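Local coordinates for protein carboxyvinyl-carboxyphosphonate phosphorylmutase (Bacillus anthracis, PDB 4IQD) that belongs to the phosphoenolpyruvate phosphomutase family of the TIM-barrel clan and binds pyruvic acid at several sites, at residues Ala18-Ala23 / Ala87-Val92; Leu31-Ala36 / Phe50-Leu55; Val163-Ala168 / Phe193-Gln198; Glu202-Asn207 / Phe232-Phe237; Ala216-Phe221 / Gln238-Pro243. One frame throughout, in Å; residues are numbered along the deposited sequence.

Contact 1: residues Ala18-Ala23 / Ala87-Val92; sequences ANRFRA and ATDLPV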
# COMPACT_ATOMS: atom_id res chain seq x y z
N ALA A 18 -10.70 -11.27 18.73
CA ALA A 18 -10.54 -10.41 19.89
C ALA A 18 -10.06 -11.22 21.09
O ALA A 18 -9.17 -10.79 21.82
CB ALA A 18 -11.85 -9.72 20.22
N ASN A 19 -10.65 -12.39 21.29
CA ASN A 19 -10.29 -13.24 22.41
C ASN A 19 -8.87 -13.78 22.26
O ASN A 19 -8.15 -13.91 23.24
CB ASN A 19 -11.28 -14.39 22.57
CG ASN A 19 -12.68 -13.90 22.87
OD1 ASN A 19 -12.87 -12.90 23.56
ND2 ASN A 19 -13.68 -14.59 22.34
N ARG A 20 -8.49 -14.09 21.02
CA ARG A 20 -7.15 -14.56 20.74
C ARG A 20 -6.16 -13.46 21.08
O ARG A 20 -5.12 -13.71 21.68
CB ARG A 20 -7.00 -14.95 19.26
CG ARG A 20 -5.64 -15.56 18.93
CD ARG A 20 -5.36 -15.56 17.43
NE ARG A 20 -6.26 -16.42 16.66
CZ ARG A 20 -6.21 -16.58 15.34
NH1 ARG A 20 -5.29 -15.93 14.63
NH2 ARG A 20 -7.07 -17.38 14.73
N PHE A 21 -6.51 -12.24 20.69
CA PHE A 21 -5.71 -11.06 21.00
C PHE A 21 -5.55 -10.89 22.50
O PHE A 21 -4.44 -10.67 22.99
CB PHE A 21 -6.37 -9.81 20.40
CG PHE A 21 -5.57 -8.56 20.57
CD1 PHE A 21 -4.59 -8.23 19.65
CD2 PHE A 21 -5.79 -7.71 21.63
CE1 PHE A 21 -3.84 -7.08 19.79
CE2 PHE A 21 -5.05 -6.56 21.78
CZ PHE A 21 -4.07 -6.24 20.86
N ARG A 22 -6.67 -10.98 23.22
CA ARG A 22 -6.65 -10.87 24.67
C ARG A 22 -5.72 -11.91 25.27
O ARG A 22 -4.91 -11.60 26.14
CB ARG A 22 -8.06 -11.04 25.24
CG ARG A 22 -8.08 -11.10 26.76
CD ARG A 22 -9.48 -11.32 27.30
NE ARG A 22 -10.41 -10.27 26.90
CZ ARG A 22 -10.51 -9.09 27.49
NH1 ARG A 22 -9.73 -8.80 28.52
NH2 ARG A 22 -11.39 -8.20 27.06
N ALA A 23 -5.85 -13.14 24.80
CA ALA A 23 -4.98 -14.23 25.22
C ALA A 23 -3.53 -13.81 25.06
O ALA A 23 -2.74 -13.90 26.00
CB ALA A 23 -5.26 -15.48 24.40
N ALA A 87 -6.17 -11.06 4.78
CA ALA A 87 -4.93 -11.61 4.24
C ALA A 87 -4.23 -12.58 5.18
O ALA A 87 -3.55 -13.49 4.73
CB ALA A 87 -3.99 -10.47 3.85
N THR A 88 -4.41 -12.39 6.48
CA THR A 88 -3.58 -13.08 7.46
C THR A 88 -4.36 -13.92 8.46
O THR A 88 -3.85 -14.93 8.95
CB THR A 88 -2.74 -12.07 8.26
OG1 THR A 88 -3.61 -11.19 8.97
CG2 THR A 88 -1.87 -11.25 7.32
N ASP A 89 -5.58 -13.49 8.76
CA ASP A 89 -6.39 -14.09 9.84
C ASP A 89 -5.72 -13.89 11.20
O ASP A 89 -5.79 -14.75 12.08
CB ASP A 89 -6.69 -15.57 9.57
CG ASP A 89 -7.81 -16.11 10.44
OD1 ASP A 89 -8.92 -15.53 10.40
OD2 ASP A 89 -7.58 -17.10 11.16
N LEU A 90 -5.05 -12.75 11.36
CA LEU A 90 -4.42 -12.39 12.63
C LEU A 90 -5.19 -11.28 13.33
O LEU A 90 -5.83 -10.46 12.67
CB LEU A 90 -2.99 -11.91 12.40
CG LEU A 90 -1.93 -12.98 12.17
CD1 LEU A 90 -0.57 -12.32 12.03
CD2 LEU A 90 -1.93 -13.98 13.31
N PRO A 91 -5.13 -11.25 14.67
CA PRO A 91 -5.72 -10.15 15.43
C PRO A 91 -5.04 -8.85 15.06
O PRO A 91 -3.81 -8.78 15.06
CB PRO A 91 -5.40 -10.51 16.88
CG PRO A 91 -5.13 -11.98 16.87
CD PRO A 91 -4.50 -12.25 15.55
N VAL A 92 -5.82 -7.83 14.74
CA VAL A 92 -5.26 -6.55 14.36
C VAL A 92 -5.78 -5.44 15.26
O VAL A 92 -6.99 -5.27 15.41
CB VAL A 92 -5.59 -6.21 12.89
CG1 VAL A 92 -5.15 -4.80 12.56
CG2 VAL A 92 -4.92 -7.22 11.97

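Contact 2: residues Leu31-Ala36 / Phe50-Leu55; sequences LQIPGA and FLALYL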
# COMPACT_ATOMS: atom_id res chain seq x y z
N LEU A 31 4.08 -9.48 23.96
CA LEU A 31 3.54 -9.58 22.61
C LEU A 31 4.10 -8.48 21.72
O LEU A 31 3.91 -7.30 22.00
CB LEU A 31 2.02 -9.50 22.64
CG LEU A 31 1.33 -9.48 21.27
CD1 LEU A 31 1.52 -10.81 20.55
CD2 LEU A 31 -0.14 -9.14 21.42
N GLN A 32 4.79 -8.86 20.66
CA GLN A 32 5.26 -7.89 19.69
C GLN A 32 4.21 -7.70 18.61
O GLN A 32 3.74 -8.67 18.00
CB GLN A 32 6.59 -8.31 19.08
CG GLN A 32 7.75 -8.34 20.05
CD GLN A 32 9.07 -8.67 19.36
OE1 GLN A 32 9.26 -9.76 18.84
NE2 GLN A 32 9.98 -7.70 19.35
N ILE A 33 3.82 -6.45 18.37
CA ILE A 33 2.78 -6.14 17.41
C ILE A 33 3.29 -5.17 16.35
O ILE A 33 3.35 -3.97 16.57
CB ILE A 33 1.56 -5.51 18.10
CG1 ILE A 33 1.08 -6.38 19.26
CG2 ILE A 33 0.43 -5.30 17.11
CD1 ILE A 33 -0.16 -5.85 19.93
N PRO A 34 3.67 -5.71 15.19
CA PRO A 34 4.22 -4.91 14.09
C PRO A 34 3.14 -4.12 13.37
O PRO A 34 2.03 -4.60 13.19
CB PRO A 34 4.77 -5.96 13.13
CG PRO A 34 4.75 -7.25 13.86
CD PRO A 34 3.68 -7.14 14.87
N GLY A 35 3.48 -2.90 12.96
CA GLY A 35 2.61 -2.15 12.09
C GLY A 35 2.66 -2.70 10.67
O GLY A 35 3.74 -2.98 10.15
N ALA A 36 1.49 -2.88 10.07
CA ALA A 36 1.41 -3.27 8.67
C ALA A 36 0.50 -2.31 7.94
O ALA A 36 -0.71 -2.33 8.13
CB ALA A 36 0.89 -4.70 8.54
N PHE A 50 4.99 -13.15 13.64
CA PHE A 50 4.28 -12.28 14.55
C PHE A 50 2.81 -12.70 14.64
O PHE A 50 2.24 -13.17 13.66
CB PHE A 50 4.43 -10.83 14.13
CG PHE A 50 5.86 -10.35 14.16
CD1 PHE A 50 6.45 -9.97 15.35
CD2 PHE A 50 6.61 -10.29 12.99
CE1 PHE A 50 7.77 -9.53 15.38
CE2 PHE A 50 7.91 -9.85 13.02
CZ PHE A 50 8.49 -9.48 14.21
N LEU A 51 2.22 -12.53 15.81
CA LEU A 51 0.92 -13.11 16.12
C LEU A 51 -0.20 -12.07 16.22
O LEU A 51 -1.34 -12.40 16.54
CB LEU A 51 1.00 -13.90 17.42
CG LEU A 51 2.10 -14.95 17.47
CD1 LEU A 51 2.08 -15.66 18.82
CD2 LEU A 51 1.95 -15.95 16.33
N ALA A 52 0.15 -10.82 15.95
CA ALA A 52 -0.81 -9.74 15.99
C ALA A 52 -0.24 -8.63 15.13
O ALA A 52 0.97 -8.56 14.93
CB ALA A 52 -1.03 -9.26 17.41
N LEU A 53 -1.11 -7.78 14.60
CA LEU A 53 -0.67 -6.72 13.70
C LEU A 53 -1.23 -5.39 14.13
O LEU A 53 -2.23 -5.33 14.84
CB LEU A 53 -1.11 -7.02 12.26
CG LEU A 53 -0.50 -8.24 11.58
CD1 LEU A 53 -1.09 -8.38 10.20
CD2 LEU A 53 1.01 -8.12 11.51
N TYR A 54 -0.59 -4.31 13.69
CA TYR A 54 -1.00 -2.97 14.06
C TYR A 54 -1.24 -2.12 12.82
O TYR A 54 -0.44 -2.11 11.89
CB TYR A 54 0.07 -2.33 14.94
CG TYR A 54 -0.29 -0.98 15.51
CD1 TYR A 54 -1.26 -0.86 16.51
CD2 TYR A 54 0.34 0.18 15.08
CE1 TYR A 54 -1.58 0.37 17.05
CE2 TYR A 54 0.02 1.41 15.62
CZ TYR A 54 -0.94 1.51 16.60
OH TYR A 54 -1.27 2.73 17.14
N LEU A 55 -2.36 -1.41 12.81
CA LEU A 55 -2.61 -0.43 11.76
C LEU A 55 -2.54 0.97 12.35
O LEU A 55 -3.43 1.39 13.08
CB LEU A 55 -3.97 -0.67 11.12
CG LEU A 55 -4.28 0.22 9.92
CD1 LEU A 55 -3.26 0.01 8.82
CD2 LEU A 55 -5.69 -0.03 9.41
O HOH W 1 3.81 -11.43 17.82

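Contact 3: residues Val163-Ala168 / Phe193-Gln198; sequences VARTDA and FPEALQ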
# COMPACT_ATOMS: atom_id res chain seq x y z
N VAL A 163 -7.90 -0.58 23.67
CA VAL A 163 -6.69 0.02 24.19
C VAL A 163 -6.88 1.53 24.22
O VAL A 163 -7.25 2.14 23.22
CB VAL A 163 -5.47 -0.33 23.33
CG1 VAL A 163 -4.25 0.44 23.80
CG2 VAL A 163 -5.21 -1.83 23.37
N ALA A 164 -6.65 2.14 25.38
CA ALA A 164 -6.81 3.59 25.52
C ALA A 164 -5.47 4.31 25.60
O ALA A 164 -4.64 4.00 26.45
CB ALA A 164 -7.67 3.91 26.74
N ARG A 165 -5.27 5.28 24.71
CA ARG A 165 -4.04 6.05 24.70
C ARG A 165 -4.23 7.38 25.43
O ARG A 165 -5.24 8.05 25.26
CB ARG A 165 -3.59 6.33 23.27
CG ARG A 165 -2.32 7.15 23.19
CD ARG A 165 -2.16 7.80 21.84
NE ARG A 165 -0.91 8.55 21.74
CZ ARG A 165 -0.01 8.37 20.79
NH1 ARG A 165 -0.21 7.47 19.84
NH2 ARG A 165 1.10 9.10 20.78
N THR A 166 -3.24 7.75 26.23
CA THR A 166 -3.28 9.06 26.88
C THR A 166 -1.96 9.80 26.68
O THR A 166 -0.88 9.24 26.83
CB THR A 166 -3.64 8.95 28.38
OG1 THR A 166 -3.61 10.25 28.98
CG2 THR A 166 -2.67 8.04 29.12
N ASP A 167 -2.06 11.07 26.29
CA ASP A 167 -0.87 11.90 26.11
C ASP A 167 -0.69 12.85 27.29
O ASP A 167 -0.04 13.88 27.16
CB ASP A 167 -0.97 12.71 24.81
CG ASP A 167 -0.71 11.87 23.58
OD1 ASP A 167 0.44 11.89 23.08
OD2 ASP A 167 -1.64 11.18 23.11
N ALA A 168 -1.25 12.47 28.43
CA ALA A 168 -1.32 13.35 29.60
C ALA A 168 0.00 13.52 30.36
O ALA A 168 0.16 14.49 31.10
CB ALA A 168 -2.41 12.89 30.55
N PHE A 193 -2.14 2.64 26.79
CA PHE A 193 -1.00 3.11 26.02
C PHE A 193 -0.62 4.47 26.62
O PHE A 193 -1.23 5.49 26.29
CB PHE A 193 -1.43 3.24 24.55
CG PHE A 193 -0.40 3.83 23.61
CD1 PHE A 193 0.83 4.31 24.05
CD2 PHE A 193 -0.68 3.90 22.25
CE1 PHE A 193 1.73 4.86 23.16
CE2 PHE A 193 0.23 4.44 21.36
CZ PHE A 193 1.43 4.92 21.82
N PRO A 194 0.39 4.49 27.51
CA PRO A 194 0.87 5.72 28.14
C PRO A 194 1.96 6.37 27.31
O PRO A 194 3.14 6.02 27.46
CB PRO A 194 1.45 5.23 29.47
CG PRO A 194 1.53 3.71 29.37
CD PRO A 194 1.16 3.32 27.97
N GLU A 195 1.59 7.32 26.46
CA GLU A 195 2.55 7.96 25.58
C GLU A 195 3.64 8.73 26.32
O GLU A 195 3.36 9.56 27.19
CB GLU A 195 1.85 8.87 24.57
CG GLU A 195 2.78 9.84 23.84
CD GLU A 195 3.67 9.16 22.81
OE1 GLU A 195 3.46 7.96 22.52
OE2 GLU A 195 4.59 9.83 22.29
N ALA A 196 4.88 8.43 25.97
CA ALA A 196 6.04 9.17 26.44
C ALA A 196 6.14 9.25 27.96
O ALA A 196 6.21 10.35 28.51
CB ALA A 196 6.06 10.57 25.84
N LEU A 197 6.15 8.11 28.63
CA LEU A 197 6.62 8.08 30.00
C LEU A 197 8.13 8.22 29.90
O LEU A 197 8.72 7.84 28.90
CB LEU A 197 6.23 6.78 30.71
CG LEU A 197 4.74 6.51 30.92
CD1 LEU A 197 4.58 5.16 31.58
CD2 LEU A 197 4.11 7.61 31.75
N GLN A 198 8.76 8.78 30.92
CA GLN A 198 10.10 9.33 30.74
C GLN A 198 11.28 8.56 31.33
O GLN A 198 12.42 9.01 31.21
CB GLN A 198 10.12 10.79 31.21
CG GLN A 198 9.19 11.68 30.40
CD GLN A 198 9.09 13.08 30.96
OE1 GLN A 198 9.91 13.51 31.76
NE2 GLN A 198 8.07 13.81 30.52
O HOH W 2 0.93 9.77 28.80
O HOH W 3 2.36 12.41 26.90

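Contact 4: residues Glu202-Asn207 / Phe232-Phe237; sequences EFRLFN and FANMGF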
# COMPACT_ATOMS: atom_id res chain seq x y z
N GLU A 202 9.38 5.45 35.87
CA GLU A 202 8.04 5.89 35.52
C GLU A 202 7.23 4.74 34.94
O GLU A 202 6.04 4.62 35.18
CB GLU A 202 8.07 7.08 34.57
CG GLU A 202 8.53 8.37 35.24
CD GLU A 202 8.17 9.62 34.45
OE1 GLU A 202 7.49 9.50 33.41
OE2 GLU A 202 8.57 10.72 34.87
N PHE A 203 7.91 3.89 34.17
CA PHE A 203 7.26 2.73 33.58
C PHE A 203 6.76 1.82 34.70
O PHE A 203 5.57 1.52 34.78
CB PHE A 203 8.22 1.95 32.67
CG PHE A 203 8.72 2.73 31.47
CD1 PHE A 203 8.15 3.93 31.11
CD2 PHE A 203 9.75 2.25 30.70
CE1 PHE A 203 8.62 4.63 30.02
CE2 PHE A 203 10.23 2.94 29.62
CZ PHE A 203 9.66 4.14 29.27
N ARG A 204 7.69 1.40 35.56
CA ARG A 204 7.37 0.51 36.67
C ARG A 204 6.33 1.12 37.62
O ARG A 204 5.45 0.41 38.12
CB ARG A 204 8.64 0.16 37.45
CG ARG A 204 9.75 -0.45 36.60
CD ARG A 204 10.93 -0.89 37.47
NE ARG A 204 11.97 -1.59 36.73
CZ ARG A 204 11.99 -2.91 36.53
NH1 ARG A 204 11.01 -3.67 37.00
NH2 ARG A 204 12.98 -3.46 35.84
N LEU A 205 6.43 2.42 37.87
CA LEU A 205 5.48 3.10 38.75
C LEU A 205 4.09 3.16 38.15
O LEU A 205 3.09 2.94 38.84
CB LEU A 205 5.95 4.52 39.07
CG LEU A 205 4.95 5.35 39.87
CD1 LEU A 205 4.67 4.70 41.23
CD2 LEU A 205 5.45 6.77 40.06
N PHE A 206 4.03 3.47 36.86
CA PHE A 206 2.75 3.57 36.17
C PHE A 206 2.07 2.21 36.18
O PHE A 206 0.89 2.10 36.49
CB PHE A 206 2.96 4.06 34.73
CG PHE A 206 1.70 4.49 34.05
CD1 PHE A 206 1.28 5.81 34.09
CD2 PHE A 206 0.93 3.58 33.34
CE1 PHE A 206 0.12 6.22 33.46
CE2 PHE A 206 -0.24 3.98 32.70
CZ PHE A 206 -0.64 5.30 32.76
N ASN A 207 2.84 1.17 35.87
CA ASN A 207 2.37 -0.20 35.92
C ASN A 207 1.84 -0.56 37.30
O ASN A 207 0.85 -1.29 37.43
CB ASN A 207 3.51 -1.15 35.52
CG ASN A 207 3.06 -2.60 35.45
OD1 ASN A 207 1.90 -2.90 35.17
ND2 ASN A 207 4.00 -3.51 35.71
N PHE A 232 11.30 -4.16 27.78
CA PHE A 232 9.96 -3.68 28.10
C PHE A 232 9.18 -4.63 29.00
O PHE A 232 8.42 -4.19 29.86
CB PHE A 232 9.15 -3.47 26.83
CG PHE A 232 9.57 -2.27 26.03
CD1 PHE A 232 10.13 -2.43 24.78
CD2 PHE A 232 9.40 -1.00 26.54
CE1 PHE A 232 10.51 -1.35 24.05
CE2 PHE A 232 9.79 0.10 25.80
CZ PHE A 232 10.34 -0.07 24.56
N ALA A 233 9.38 -5.92 28.79
CA ALA A 233 8.62 -6.94 29.51
C ALA A 233 8.88 -6.92 31.01
O ALA A 233 7.93 -6.92 31.80
CB ALA A 233 8.91 -8.32 28.94
N ASN A 234 10.14 -6.90 31.42
CA ASN A 234 10.43 -6.89 32.85
C ASN A 234 10.25 -5.51 33.45
O ASN A 234 10.31 -5.32 34.66
CB ASN A 234 11.83 -7.46 33.14
CG ASN A 234 12.92 -6.74 32.39
OD1 ASN A 234 13.02 -5.52 32.41
ND2 ASN A 234 13.76 -7.51 31.70
N MSE A 235 10.02 -4.54 32.58
CA MSE A 235 9.84 -3.17 33.01
C MSE A 235 8.36 -2.84 33.18
O MSE A 235 8.01 -1.72 33.57
CB MSE A 235 10.50 -2.21 32.02
CG MSE A 235 12.02 -2.36 31.95
SE MSE A 235 12.75 -0.71 31.26
CE MSE A 235 11.58 0.31 32.38
N GLY A 236 7.51 -3.81 32.89
CA GLY A 236 6.09 -3.69 33.20
C GLY A 236 5.15 -3.61 32.01
O GLY A 236 4.02 -3.15 32.15
N PHE A 237 5.62 -4.04 30.84
CA PHE A 237 4.79 -4.01 29.64
C PHE A 237 4.45 -5.41 29.15
O PHE A 237 5.23 -6.35 29.32
CB PHE A 237 5.47 -3.22 28.53
CG PHE A 237 5.47 -1.74 28.77
CD1 PHE A 237 4.36 -0.98 28.44
CD2 PHE A 237 6.57 -1.11 29.33
CE1 PHE A 237 4.35 0.38 28.67
CE2 PHE A 237 6.56 0.25 29.56
CZ PHE A 237 5.45 1.00 29.22

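Contact 5: residues Ala216-Phe221 / Gln238-Pro243; sequences ANMTEF and QMVIYP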
# COMPACT_ATOMS: atom_id res chain seq x y z
N ALA A 216 3.66 -0.57 24.95
CA ALA A 216 4.83 0.26 24.70
C ALA A 216 4.88 0.63 23.23
O ALA A 216 4.65 -0.21 22.37
CB ALA A 216 6.09 -0.47 25.11
N ASN A 217 5.17 1.89 22.94
CA ASN A 217 5.23 2.39 21.57
C ASN A 217 6.65 2.46 21.05
O ASN A 217 7.35 3.44 21.29
CB ASN A 217 4.60 3.78 21.50
CG ASN A 217 4.61 4.37 20.10
OD1 ASN A 217 4.67 3.64 19.11
ND2 ASN A 217 4.54 5.69 20.02
N MSE A 218 7.08 1.44 20.32
CA MSE A 218 8.42 1.48 19.75
C MSE A 218 8.54 2.06 18.36
O MSE A 218 8.93 1.38 17.41
CB MSE A 218 9.13 0.13 19.84
CG MSE A 218 9.94 0.01 21.10
SE MSE A 218 11.65 0.97 21.12
CE MSE A 218 11.13 2.83 21.03
N THR A 219 8.22 3.35 18.25
CA THR A 219 8.37 4.05 16.99
C THR A 219 9.75 4.69 16.95
O THR A 219 10.28 5.13 17.97
CB THR A 219 7.25 5.10 16.81
OG1 THR A 219 7.36 5.70 15.51
CG2 THR A 219 7.32 6.16 17.89
N GLU A 220 10.36 4.72 15.77
CA GLU A 220 11.73 5.17 15.62
C GLU A 220 11.83 6.69 15.67
O GLU A 220 10.89 7.39 15.29
CB GLU A 220 12.33 4.65 14.31
CG GLU A 220 12.28 3.13 14.16
CD GLU A 220 10.90 2.63 13.74
OE1 GLU A 220 10.10 3.45 13.24
OE2 GLU A 220 10.62 1.43 13.93
N PHE A 221 12.97 7.19 16.14
CA PHE A 221 13.24 8.63 16.22
C PHE A 221 12.22 9.37 17.06
O PHE A 221 11.85 10.50 16.75
CB PHE A 221 13.31 9.25 14.82
CG PHE A 221 13.97 8.38 13.80
CD1 PHE A 221 15.33 8.12 13.88
CD2 PHE A 221 13.25 7.82 12.76
CE1 PHE A 221 15.95 7.32 12.95
CE2 PHE A 221 13.86 7.02 11.83
CZ PHE A 221 15.22 6.76 11.92
N GLN A 238 3.28 -5.55 28.55
CA GLN A 238 2.80 -6.85 28.10
C GLN A 238 2.57 -6.90 26.60
O GLN A 238 2.18 -7.94 26.05
CB GLN A 238 1.55 -7.24 28.88
CG GLN A 238 1.75 -7.16 30.38
CD GLN A 238 0.49 -7.43 31.16
OE1 GLN A 238 -0.26 -8.36 30.86
NE2 GLN A 238 0.25 -6.62 32.19
N MSE A 239 2.80 -5.78 25.93
CA MSE A 239 2.73 -5.73 24.48
C MSE A 239 3.50 -4.51 23.99
O MSE A 239 3.62 -3.52 24.70
CB MSE A 239 1.28 -5.69 24.00
CG MSE A 239 0.67 -4.30 23.96
SE MSE A 239 -1.27 -4.33 23.77
CE MSE A 239 -1.73 -4.70 25.63
N VAL A 240 4.03 -4.60 22.77
CA VAL A 240 4.80 -3.51 22.21
C VAL A 240 4.57 -3.39 20.71
O VAL A 240 4.57 -4.39 19.99
CB VAL A 240 6.31 -3.67 22.51
CG1 VAL A 240 6.77 -5.08 22.21
CG2 VAL A 240 7.13 -2.65 21.72
N ILE A 241 4.36 -2.16 20.25
CA ILE A 241 4.09 -1.91 18.85
C ILE A 241 5.28 -1.30 18.11
O ILE A 241 6.07 -0.54 18.69
CB ILE A 241 2.86 -0.99 18.66
CG1 ILE A 241 3.09 0.34 19.36
CG2 ILE A 241 1.61 -1.66 19.21
CD1 ILE A 241 1.96 1.32 19.18
N TYR A 242 5.40 -1.65 16.84
CA TYR A 242 6.39 -1.07 15.94
C TYR A 242 5.61 -0.51 14.76
O TYR A 242 5.58 -1.11 13.69
CB TYR A 242 7.40 -2.14 15.50
CG TYR A 242 8.03 -2.90 16.65
CD1 TYR A 242 9.25 -2.51 17.18
CD2 TYR A 242 7.39 -4.00 17.22
CE1 TYR A 242 9.82 -3.20 18.24
CE2 TYR A 242 7.95 -4.68 18.28
CZ TYR A 242 9.17 -4.28 18.79
OH TYR A 242 9.73 -4.96 19.84
N PRO A 243 4.97 0.65 14.97
CA PRO A 243 3.85 1.17 14.16
C PRO A 243 4.18 1.54 12.73
O PRO A 243 3.39 1.24 11.83
CB PRO A 243 3.43 2.44 14.92
CG PRO A 243 4.05 2.32 16.27
CD PRO A 243 5.31 1.57 16.06

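Contact 1: residues Ala18-Ala23 / Ala87-Val92
At the N-terminal end of barrel strand 92-95, helix 14-26 of this TIM-barrel protein packs on the turn that follows helix 74-88, through Arg20 and Phe21 against Asp89 and Pro91. The backbones come closest at Phe21 and Pro91, whose CA atoms are 5.6 Å apart. Arg20 starts with CG anti to its own N (chi1 -175°), and its chain then bends at chi3. This carries Arg20 CD past the proline ring, 3.6 Å from Pro91 CG, and brings the guanidinium to the turn. There Arg20 NH1 donates to Asp89 O at 2.9 Å. The donor lies in the carbonyl plane, but the oxygen is tilted out of the guanidinium plane and the N-H angle is only 130°. A long salt bridge adds to this, with Arg20 NH2 3.6 Å from Asp89 OD2. The guanidinium and carboxylate planes are 79° apart, so the two groups do not pair flat. Asp89 OD1 also accepts from the backbone N of Ser12. Asp89 has positive phi and is the first residue to leave the helix. Before it, Thr88 OG1 accepts from Leu90 N, forming an ST turn. Pro91 CB meets the edge of the Phe21 ring, 3.7 Å from Phe21 CD1.

Contact 2: residues Leu31-Ala36 / Phe50-Leu55
Pro34 O accepts from Tyr54 N at 2.7 Å, the shorter of two backbone bonds between 31-36 and strand 53-55 of the TIM barrel. The donor is tilted 30° from the carbonyl plane. Leu53 CA adds a CA-H...O contact to the same oxygen. The second bond is straighter: Ala36 N donates to Tyr54 O at 2.8 Å. Together they form a single bridge between Gly35 and Tyr54. The strand segments run 42° apart, and where the backbones part, a water donates to Gln32 O and accepts from Leu51 N. Ile33 CG1 meets Ala52 CB, and Ile33 CG2 rests 3.7 Å from Tyr54 CB. Ala52 O is buried and has no polar partner in the model. Tyr54 belongs to the pyruvic acid pocket, and its OH is hydrogen-bonded to Gln122. Phe50 CG is anti to the carbonyl carbon (chi1 -62°), which sets the ring face against Pro34. Lys262 of the second subunit makes a cation-pi contact with this ring. Gln32 OE1 approaches the ring edge, 3.8 Å from Phe50 CE1, while Gln32 NE2 is hydrogen-bonded to Tyr242 OH. Over one face, Pro34 CG makes a CH-pi contact 3.6 Å from the Phe50 ring centroid.

Contact 3: residues Val163-Ala168 / Phe193-Gln198
Arg165 and Phe193 both carry CG anti to the backbone N (chi1 179° and 175°), and the two side chains run side by side from the same face of the sheet. The arginine stays extended as far as NE. Arg165 CG lies over the Phe193 ring in a CH-pi contact, 4.0 Å from the centroid. Farther out, the guanidinium has Phe193 CZ over one face, but the two planes are 43° apart, so this is not a flat stack. Arg165 NH1 comes 3.4 Å from Phe193 CE2. Two acids hold the guanidinium in a salt-bridge network. Arg165 NE donates to Asp167 OD2 at 3.1 Å on the syn side, tilted out of both the carboxylate and guanidinium planes. Arg165 NH2 is also 3.1 Å from Glu195 OE1, but that oxygen lies well out of the guanidinium plane, so this salt bridge rests on charge alone. Arg165 belongs to the pyruvic acid pocket, and its NH1 makes a weak hydrogen bond to the ligand. The backbones pair in parallel. Phe193 N donates to Ala164 O at 2.9 Å, Thr166 N to Phe193 O, and Glu195 N to Thr166 O. A water joins Thr166 O to Glu195 O. The contact closes a beta-alpha-beta unit of the barrel: helix 174-187 links strands 161-166 and 191-194, helix 200-209 packs on Pro194, and strand 215-217 borders Phe193.

Contact 4: residues Glu202-Asn207 / Phe232-Phe237
Phe203 and Phe237 meet as a T-shaped pair, with the edge of Phe237 turned to the face of Phe203. The centroids are 5.5 Å apart and the planes stand at 78°. Phe237 CE2 makes the closest approach, 3.8 Å from Phe203 CG. Arg204 is extended from CG to NE and reaches the turn. Its guanidinium has the CA of selenomethionine Met235 over the centre of one face, and Arg204 NH1 is 2.9 Å from Asn234 O. Arg204 NH2 forms a salt bridge with Glu200. Asn207 ND2 reaches the backbone at Gly236 CA, 3.3 Å away. These contacts seat helix 200-209 of the barrel's outer layer against the C-terminal end of helix 229-234. That end is a Schellman motif, in which Gly236 has positive phi (113°) and Phe237 N donates back to Phe232 O. The turn places Phe237 with its edge to Phe203. Farther out, Leu197 packs on Phe203, while Leu214 and Ala216 pack on Phe237.

Contact 5: residues Ala216-Phe221 / Gln238-Pro243
Asn217 and Ile241 send their side chains to one face of the sheet, and Ala216 and Val240 send theirs to the other. On the first face, Asn217 has CG anti to its backbone N (chi1 -180°), which turns the amide obliquely across both Ile241 and Pro243. Asn217 OD1 is 3.6 Å from Ile241 CD1 and 3.2 Å from Pro243 CG. This oxygen is buried among carbons and has no polar partner in the model. On the opposite face, Ala216 CB lies 4.1 Å from Val240 CB. Farther along, CB of selenomethionine Met218 approaches the Tyr242 ring obliquely, 3.7 Å from Tyr242 CD1, and also touches Val240 CG2. Three backbone bonds fix this parallel register. Ala216 N donates to Met239 O, Ile241 N to Ala216 O at 2.9 Å, and Met218 N to Ile241 O at 2.8 Å. Met218 then centres an inverse gamma turn. Tyr242 OH is hydrogen-bonded to Gln32. Gln267 NE2 of the second subunit is hydrogen-bonded to Glu220 OE2. Strands 215-217 and 239-242, with helix 229-234 between them, form a beta-alpha-beta unit of the TIM barrel, and the residues after both strands bring Thr219 and Pro243 to the pyruvic acid pocket.

In the fold
Contacts 2, 3 and 5 join barrel strands, while contacts 1 and 4 join a helix to the turn after another helix. Contact 2 is nested in the loop closed by contact 1, and Pro91 O is 2.9 Å from Leu53 N. Contacts 2 and 5 share a sheet, where Ile33 N is 2.7 Å from Val240 O, and both touch the second subunit. Contacts 3 and 5 have centres 12 Å apart and meet where Phe193 packs on Asn217. Contact 4 packs on contact 3 through Leu197 and on contact 5 through Phe232. Tyr54, Arg165, Thr219 and Pro243 from contacts 2, 3 and 5 line one pyruvic acid pocket. The side chain of Phe21 in contact 1 lies about 14 Å from a bound pyruvic acid.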